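Local coordinates for putative SnoaL-like polyketide cyclase (Shewanella denitrificans, PDB 3LZA), which is of unknown function but has a SnoaL-like domain of the NTF2 clan and may act as a lyase that cyclises polyketide-like substrates, at residues Thr133-Asp136 and Gln137-Gln141; Ile54-Leu57 and Gln58-Glu62; Gly15-Lys18 and Ala19-His23. All coordinates share one frame; numbering follows the deposited sequence.

Interaction 1 of 3, residues Thr133-Asp136 and Gln137-Gln141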
loop_
_atom_site.group_PDB
_atom_site.type_symbol
_atom_site.label_atom_id
_atom_site.label_comp_id
_atom_site.label_asym_id
_atom_site.label_seq_id
_atom_site.Cartn_x
_atom_site.Cartn_y
_atom_site.Cartn_z
ATOM N N THR A 133 7.237 1.538 -14.202
ATOM C CA THR A 133 8.238 0.467 -14.354
ATOM C C THR A 133 7.765 -0.484 -15.478
ATOM O O THR A 133 8.556 -0.906 -16.329
ATOM C CB THR A 133 8.476 -0.276 -12.993
ATOM O OG1 THR A 133 9.136 0.618 -12.086
ATOM C CG2 THR A 133 9.356 -1.479 -13.168
HETATM N N MSE A 134 6.460 -0.741 -15.548
HETATM C CA MSE A 134 5.917 -1.612 -16.609
HETATM C C MSE A 134 6.149 -0.995 -17.982
HETATM O O MSE A 134 6.589 -1.674 -18.908
HETATM C CB MSE A 134 4.404 -1.844 -16.432
HETATM C CG MSE A 134 3.835 -2.909 -17.375
HETATM SE SE MSE A 134 1.939 -3.053 -17.100
HETATM C CE MSE A 134 1.547 -1.636 -18.222
ATOM N N SER A 135 5.833 0.286 -18.103
ATOM C CA SER A 135 6.021 1.018 -19.342
ATOM C C SER A 135 7.471 0.994 -19.766
ATOM O O SER A 135 7.743 0.761 -20.934
ATOM C CB SER A 135 5.580 2.475 -19.203
ATOM O OG SER A 135 5.635 3.116 -20.468
ATOM N N ASP A 136 8.389 1.259 -18.829
ATOM C CA ASP A 136 9.824 1.247 -19.130
ATOM C C ASP A 136 10.261 -0.118 -19.709
ATOM O O ASP A 136 11.049 -0.197 -20.655
ATOM C CB ASP A 136 10.662 1.520 -17.864
ATOM C CG ASP A 136 10.546 2.966 -17.337
ATOM O OD1 ASP A 136 10.181 3.906 -18.091
ATOM O OD2 ASP A 136 10.863 3.160 -16.152
ATOM N N GLN A 137 9.833 -1.181 -19.069
ATOM C CA GLN A 137 10.142 -2.545 -19.530
ATOM C C GLN A 137 9.561 -2.842 -20.920
ATOM O O GLN A 137 10.267 -3.341 -21.815
ATOM C CB GLN A 137 9.650 -3.592 -18.503
ATOM C CG GLN A 137 10.473 -3.724 -17.210
ATOM C CD GLN A 137 9.811 -4.588 -16.174
ATOM O OE1 GLN A 137 9.102 -5.523 -16.512
ATOM N NE2 GLN A 137 10.037 -4.288 -14.875
ATOM N N LEU A 138 8.287 -2.534 -21.116
ATOM C CA LEU A 138 7.664 -2.693 -22.440
ATOM C C LEU A 138 8.311 -1.875 -23.567
ATOM O O LEU A 138 8.376 -2.359 -24.703
ATOM C CB LEU A 138 6.146 -2.431 -22.370
ATOM C CG LEU A 138 5.276 -3.433 -21.621
ATOM C CD1 LEU A 138 3.872 -2.984 -21.514
ATOM C CD2 LEU A 138 5.309 -4.802 -22.333
ATOM N N GLN A 139 8.822 -0.661 -23.285
ATOM C CA GLN A 139 9.515 0.147 -24.323
ATOM C C GLN A 139 10.745 -0.558 -24.900
ATOM O O GLN A 139 11.086 -0.331 -26.052
ATOM C CB GLN A 139 9.947 1.511 -23.784
ATOM C CG GLN A 139 8.827 2.485 -23.571
ATOM C CD GLN A 139 9.275 3.730 -22.805
ATOM O OE1 GLN A 139 10.377 4.246 -23.012
ATOM N NE2 GLN A 139 8.425 4.192 -21.894
ATOM N N SER A 140 11.421 -1.375 -24.084
ATOM C CA SER A 140 12.596 -2.147 -24.517
ATOM C C SER A 140 12.252 -3.459 -25.243
ATOM O O SER A 140 13.144 -4.105 -25.823
ATOM C CB SER A 140 13.529 -2.445 -23.322
ATOM O OG SER A 140 12.979 -3.360 -22.355
ATOM N N GLN A 141 10.973 -3.839 -25.241
ATOM C CA GLN A 141 10.535 -5.070 -25.890
ATOM C C GLN A 141 9.812 -4.797 -27.213
ATOM O O GLN A 141 9.521 -3.648 -27.584
ATOM C CB GLN A 141 9.664 -5.888 -24.933
ATOM C CG GLN A 141 10.396 -6.303 -23.652
ATOM C CD GLN A 141 9.506 -7.029 -22.674
ATOM O OE1 GLN A 141 8.830 -7.996 -23.036
ATOM N NE2 GLN A 141 9.482 -6.565 -21.431
ATOM O OXT GLN A 141 9.529 -5.738 -27.960
#

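Interaction 2 of 3, residues Ile54-Leu57 and Gln58-Glu62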
loop_
_atom_site.group_PDB
_atom_site.type_symbol
_atom_site.label_atom_id
_atom_site.label_comp_id
_atom_site.label_asym_id
_atom_site.label_seq_id
_atom_site.Cartn_x
_atom_site.Cartn_y
_atom_site.Cartn_z
ATOM N N ILE A 54 -14.751 -11.539 -12.449
ATOM C CA ILE A 54 -14.344 -12.743 -13.171
ATOM C C ILE A 54 -14.231 -12.487 -14.659
ATOM O O ILE A 54 -13.254 -12.916 -15.271
ATOM C CB ILE A 54 -15.237 -13.948 -12.864
ATOM C CG1 ILE A 54 -15.116 -14.346 -11.386
ATOM C CG2 ILE A 54 -14.895 -15.133 -13.784
ATOM C CD1 ILE A 54 -13.850 -14.982 -11.005
ATOM N N ALA A 55 -15.226 -11.828 -15.246
ATOM C CA ALA A 55 -15.235 -11.500 -16.675
ATOM C C ALA A 55 -14.027 -10.644 -17.080
ATOM O O ALA A 55 -13.461 -10.855 -18.155
ATOM C CB ALA A 55 -16.596 -10.834 -17.105
ATOM N N PHE A 56 -13.618 -9.707 -16.225
ATOM C CA PHE A 56 -12.446 -8.862 -16.467
ATOM C C PHE A 56 -11.146 -9.667 -16.409
ATOM O O PHE A 56 -10.269 -9.484 -17.225
ATOM C CB PHE A 56 -12.429 -7.656 -15.478
ATOM C CG PHE A 56 -11.100 -6.931 -15.411
ATOM C CD1 PHE A 56 -10.685 -6.117 -16.466
ATOM C CD2 PHE A 56 -10.295 -7.036 -14.302
ATOM C CE1 PHE A 56 -9.450 -5.428 -16.385
ATOM C CE2 PHE A 56 -9.082 -6.365 -14.225
ATOM C CZ PHE A 56 -8.669 -5.566 -15.289
ATOM N N LEU A 57 -11.046 -10.581 -15.452
ATOM C CA LEU A 57 -9.859 -11.386 -15.303
ATOM C C LEU A 57 -9.758 -12.354 -16.471
ATOM O O LEU A 57 -8.680 -12.593 -16.978
ATOM C CB LEU A 57 -9.899 -12.171 -13.980
ATOM C CG LEU A 57 -9.740 -11.347 -12.712
ATOM C CD1 LEU A 57 -9.860 -12.259 -11.485
ATOM C CD2 LEU A 57 -8.445 -10.515 -12.670
ATOM N N GLN A 58 -10.889 -12.889 -16.928
ATOM C CA GLN A 58 -10.880 -13.735 -18.123
ATOM C C GLN A 58 -10.371 -13.003 -19.366
ATOM O O GLN A 58 -9.558 -13.547 -20.084
ATOM C CB GLN A 58 -12.268 -14.273 -18.452
ATOM C CG GLN A 58 -12.790 -15.299 -17.502
ATOM C CD GLN A 58 -14.256 -15.567 -17.758
ATOM O OE1 GLN A 58 -14.939 -14.734 -18.346
ATOM N NE2 GLN A 58 -14.709 -16.748 -17.423
ATOM N N ARG A 59 -10.874 -11.801 -19.631
ATOM C CA ARG A 59 -10.410 -11.002 -20.776
ATOM C C ARG A 59 -8.895 -10.668 -20.652
ATOM O O ARG A 59 -8.149 -10.744 -21.639
ATOM C CB ARG A 59 -11.196 -9.680 -20.864
ATOM C CG ARG A 59 -12.649 -9.835 -21.278
ATOM C CD ARG A 59 -13.326 -8.477 -21.607
ATOM N NE ARG A 59 -13.358 -7.526 -20.488
ATOM C CZ ARG A 59 -14.296 -7.513 -19.535
ATOM N NH1 ARG A 59 -15.276 -8.404 -19.552
ATOM N NH2 ARG A 59 -14.259 -6.614 -18.562
ATOM N N SER A 60 -8.487 -10.296 -19.449
ATOM C CA SER A 60 -7.115 -9.828 -19.170
ATOM C C SER A 60 -6.079 -10.914 -19.299
ATOM O O SER A 60 -4.994 -10.683 -19.847
ATOM C CB SER A 60 -7.006 -9.249 -17.751
ATOM O OG SER A 60 -7.830 -8.142 -17.566
ATOM N N HIS A 61 -6.414 -12.098 -18.805
ATOM C CA HIS A 61 -5.453 -13.171 -18.658
ATOM C C HIS A 61 -5.579 -14.285 -19.681
ATOM O O HIS A 61 -4.835 -15.245 -19.617
ATOM C CB HIS A 61 -5.523 -13.725 -17.229
ATOM C CG HIS A 61 -5.015 -12.758 -16.216
ATOM N ND1 HIS A 61 -5.613 -12.571 -14.986
ATOM C CD2 HIS A 61 -3.971 -11.899 -16.265
ATOM C CE1 HIS A 61 -4.935 -11.652 -14.313
ATOM N NE2 HIS A 61 -3.952 -11.205 -15.083
ATOM N N GLU A 62 -6.484 -14.144 -20.645
ATOM C CA GLU A 62 -6.649 -15.151 -21.699
ATOM C C GLU A 62 -5.317 -15.315 -22.417
ATOM O O GLU A 62 -4.762 -14.330 -22.914
ATOM C CB GLU A 62 -7.757 -14.729 -22.682
ATOM C CG GLU A 62 -8.471 -15.884 -23.401
ATOM C CD GLU A 62 -7.768 -16.299 -24.667
ATOM O OE1 GLU A 62 -6.843 -15.566 -25.083
ATOM O OE2 GLU A 62 -8.136 -17.344 -25.249
#

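Interaction 3 of 3, residues Gly15-Lys18 and Ala19-His23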
loop_
_atom_site.group_PDB
_atom_site.type_symbol
_atom_site.label_atom_id
_atom_site.label_comp_id
_atom_site.label_asym_id
_atom_site.label_seq_id
_atom_site.Cartn_x
_atom_site.Cartn_y
_atom_site.Cartn_z
ATOM N N GLY A 15 -4.757 -17.976 -0.192
ATOM C CA GLY A 15 -5.698 -18.850 -0.927
ATOM C C GLY A 15 -6.321 -18.108 -2.087
ATOM O O GLY A 15 -6.501 -18.655 -3.181
ATOM N N TYR A 16 -6.660 -16.853 -1.817
ATOM C CA TYR A 16 -7.230 -15.944 -2.807
ATOM C C TYR A 16 -6.234 -15.630 -3.891
ATOM O O TYR A 16 -6.528 -15.813 -5.071
ATOM C CB TYR A 16 -7.705 -14.660 -2.088
ATOM C CG TYR A 16 -8.230 -13.597 -3.004
ATOM C CD1 TYR A 16 -7.373 -12.698 -3.582
ATOM C CD2 TYR A 16 -9.591 -13.499 -3.303
ATOM C CE1 TYR A 16 -7.829 -11.728 -4.417
ATOM C CE2 TYR A 16 -10.072 -12.526 -4.155
ATOM C CZ TYR A 16 -9.200 -11.646 -4.733
ATOM O OH TYR A 16 -9.640 -10.634 -5.582
ATOM N N ILE A 17 -5.006 -15.263 -3.500
ATOM C CA ILE A 17 -3.937 -14.979 -4.474
ATOM C C ILE A 17 -3.559 -16.252 -5.286
ATOM O O ILE A 17 -3.255 -16.197 -6.454
ATOM C CB ILE A 17 -2.696 -14.378 -3.754
ATOM C CG1 ILE A 17 -3.025 -12.963 -3.232
ATOM C CG2 ILE A 17 -1.455 -14.406 -4.632
ATOM C CD1 ILE A 17 -3.337 -11.962 -4.291
ATOM N N LYS A 18 -3.557 -17.403 -4.664
ATOM C CA LYS A 18 -3.262 -18.622 -5.416
ATOM C C LYS A 18 -4.293 -18.835 -6.547
ATOM O O LYS A 18 -3.913 -19.059 -7.732
ATOM C CB LYS A 18 -3.219 -19.817 -4.448
ATOM C CG LYS A 18 -2.875 -21.155 -5.101
ATOM C CD LYS A 18 -2.719 -22.233 -3.993
ATOM C CE LYS A 18 -2.292 -23.576 -4.573
ATOM N NZ LYS A 18 -3.074 -23.958 -5.734
ATOM N N ALA A 19 -5.580 -18.694 -6.211
ATOM C CA ALA A 19 -6.669 -18.867 -7.196
ATOM C C ALA A 19 -6.564 -17.800 -8.299
ATOM O O ALA A 19 -6.703 -18.101 -9.481
ATOM C CB ALA A 19 -8.083 -18.866 -6.492
ATOM N N LEU A 20 -6.300 -16.554 -7.926
ATOM C CA LEU A 20 -6.198 -15.487 -8.916
ATOM C C LEU A 20 -5.054 -15.772 -9.857
ATOM O O LEU A 20 -5.190 -15.572 -11.095
ATOM C CB LEU A 20 -5.957 -14.113 -8.219
ATOM C CG LEU A 20 -5.657 -12.865 -9.079
ATOM C CD1 LEU A 20 -6.811 -12.531 -9.949
ATOM C CD2 LEU A 20 -5.230 -11.633 -8.163
ATOM N N THR A 21 -3.890 -16.112 -9.305
ATOM C CA THR A 21 -2.682 -16.192 -10.177
ATOM C C THR A 21 -2.647 -17.517 -10.960
ATOM O O THR A 21 -1.967 -17.609 -11.983
ATOM C CB THR A 21 -1.333 -15.965 -9.478
ATOM O OG1 THR A 21 -1.178 -16.932 -8.428
ATOM C CG2 THR A 21 -1.209 -14.557 -8.943
ATOM N N GLU A 22 -3.368 -18.521 -10.449
ATOM C CA GLU A 22 -3.563 -19.779 -11.194
ATOM C C GLU A 22 -4.706 -19.733 -12.204
ATOM O O GLU A 22 -5.001 -20.764 -12.839
ATOM C CB GLU A 22 -3.779 -20.940 -10.226
ATOM C CG GLU A 22 -2.484 -21.356 -9.578
ATOM C CD GLU A 22 -2.644 -22.475 -8.583
ATOM O OE1 GLU A 22 -3.772 -22.999 -8.393
ATOM O OE2 GLU A 22 -1.617 -22.839 -7.981
ATOM N N HIS A 23 -5.307 -18.555 -12.376
ATOM C CA HIS A 23 -6.446 -18.382 -13.278
ATOM C C HIS A 23 -7.563 -19.403 -12.988
ATOM O O HIS A 23 -8.206 -19.952 -13.897
ATOM C CB HIS A 23 -6.024 -18.433 -14.754
ATOM C CG HIS A 23 -4.771 -17.685 -15.064
ATOM N ND1 HIS A 23 -4.657 -16.314 -14.918
ATOM C CD2 HIS A 23 -3.577 -18.119 -15.531
ATOM C CE1 HIS A 23 -3.436 -15.944 -15.269
ATOM N NE2 HIS A 23 -2.767 -17.016 -15.656
#

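Interaction 1 of 3, residues Thr133-Asp136 and Gln137-Gln141
Thr133, Met134 and Ser135 offer their carbonyl oxygens to the amides of Gln137, Leu138 and Gln139 in three successive i to i+4 bonds, the regular pattern of the C-terminal helix 131-139, and the middle one is nearly straight (N-H...O 175°). Side chains one turn apart then meet along this spine. Met134, present as selenomethionine, and Leu138 run side by side in the same direction, with Met134 CG 4.1 Å from Leu138 CD1. The long apolar chain of Met134 also reaches Ile107 of strand 102-115, and Leu138 is buried beside it.

Thr133 and Gln137 meet at a slant. The methyl CG2 of Thr133 touches Gln137 NE2 at 3.4 Å, because chi1 of -69° puts CG2 anti to the backbone N and OG1 beside it. Their polar atoms are engaged elsewhere: Thr133 OG1 bonds Asp130, and Gln137 NE2 bonds the carbonyl of Ala106 on strand 102-115. On the outer side, the extended chain of Gln139 passes Ser135 O, with CG 3.3 Å away, and its NE2 gives a weak bond to Ser135 OG at 3.3 Å.

At the end of the chain the pattern shifts: Gln141 N turns to Leu138 O, an i to i+3 bond. Gln137 O is met instead by Ser140 OG, which lies between its backbone N and carbonyl carbon (chi1 68°) and donates over 2.8 Å, and weakly by Ser140 N and Gln141 NE2. The terminal carboxylate of Gln141 would add negative charge at the negative end of the helix dipole, and Lys98 and Lys101, both bonded to it, probably offset this while tying the chain end down.

Interaction 2 of 3, residues Ile54-Leu57 and Gln58-Glu62
Phe56 and Ser60 meet one turn apart on helix 50-61, one of the helices that accompany the curved sheet of the NTF2-like fold. Phe56 O takes two donors, Ser60 N at 3.0 Å and Ser60 OG at 2.8 Å. They arrive from opposite faces of the carbonyl plane, the hydroxyl well above it (38°). Serine suits the place because OG, beside its own backbone N, can bend back to the preceding turn. The carbonyls of Ile54, Ala55 and Leu57 are each met by the amide four residues on, from Gln58, Arg59 and His61. Gln95, outside the helix, supplies a side-chain donor to Ser60 O.

The guanidinium of Arg59 folds back with one face over Ala55 O and Phe56 CA. NH1 lies 3.4 Å from Ala55 O, but the angle is too poor for a bond. The Phe56 ring stacks with Tyr47; replacing Phe56 by an alanine is likely to leave Tyr47 without its stacked ring and to take away the face over which Ser60 OG lies. Leu57 and His61 run alongside each other, Leu57 CD2 standing 4.0 Å from His61 CE1. Ser60 OG itself rests over a face of the Phe56 ring, offset toward the rim, and is 3.4 Å from Phe56 CE1.

Interaction 3 of 3, residues Gly15-Lys18 and Ala19-His23
Lys18 and Glu22 join the last turn of helix 8-21 to the residue just after it, where the helix ends in a Schellman motif. Here His23, with positive phi, is the C-prime residue: its amide returns weakly to Leu20 O, and the amide of the next residue returns to Ala19 O.

The Lys18 side chain can be followed outward from CB, where it leaves the backbone. With CG anti to the backbone N (chi1 -178°), the chain runs out beside its own carbonyl carbon, and Lys18 CG is the first atom to meet Glu22, 3.6 Å from Glu22 OE2. CD stands farther off, while Lys18 CE returns to 3.6 Å from OE2 of Glu22. Only the last torsion bends (chi4 -47°), carrying Lys18 NZ to the carboxylate, where it lies 2.9 Å from both Glu22 OE1 and Glu22 OE2. Each separate hydrogen bond is weak in geometry, yet together they make a two-pronged salt bridge. Lysine and glutamate are long enough to span the turn on this exposed side, and the lysine probably offsets the charge of Glu22, which would otherwise sit at the negative end of the helix. Glu22 N in turn bonds Lys18 O, so main chain and side chains tie the same two residues.

The other flanks are mostly apolar. Ala19 and Leu20 lie against Leu28 of helix 25-29, where the small Ala19 allows close approach, and Ile17 touches Phe69 of strand 66-77. Tyr16 sends its hydroxyl to Gln125 and Tyr32. Thr21 satisfies its own hydroxyl within the helix: Ile17 O receives Thr21 N at 2.9 Å and, from the opposite face of its plane, Thr21 OG1 at 3.0 Å.

In the fold
All three interactions are i to i+4 contacts near the C-terminal ends of helices, but only two of them touch. Interactions 2 and 3, with centres 13 Å apart, meet where Leu57 CD1 packs 3.4 Å from Leu20 CD1 and His61 CB lies 3.6 Å from His23 ND1. Helix 25-29 and Tyr32 also touch both. Interaction 1 stands apart on strand 102-115, its centre 22 Å from that of interaction 2 and 25 Å from that of interaction 3, on the opposite side of the chain's centre from the latter. NTF2-like proteins commonly hold their pocket between helices and curved sheet; where any pocket lies relative to these contacts is not established.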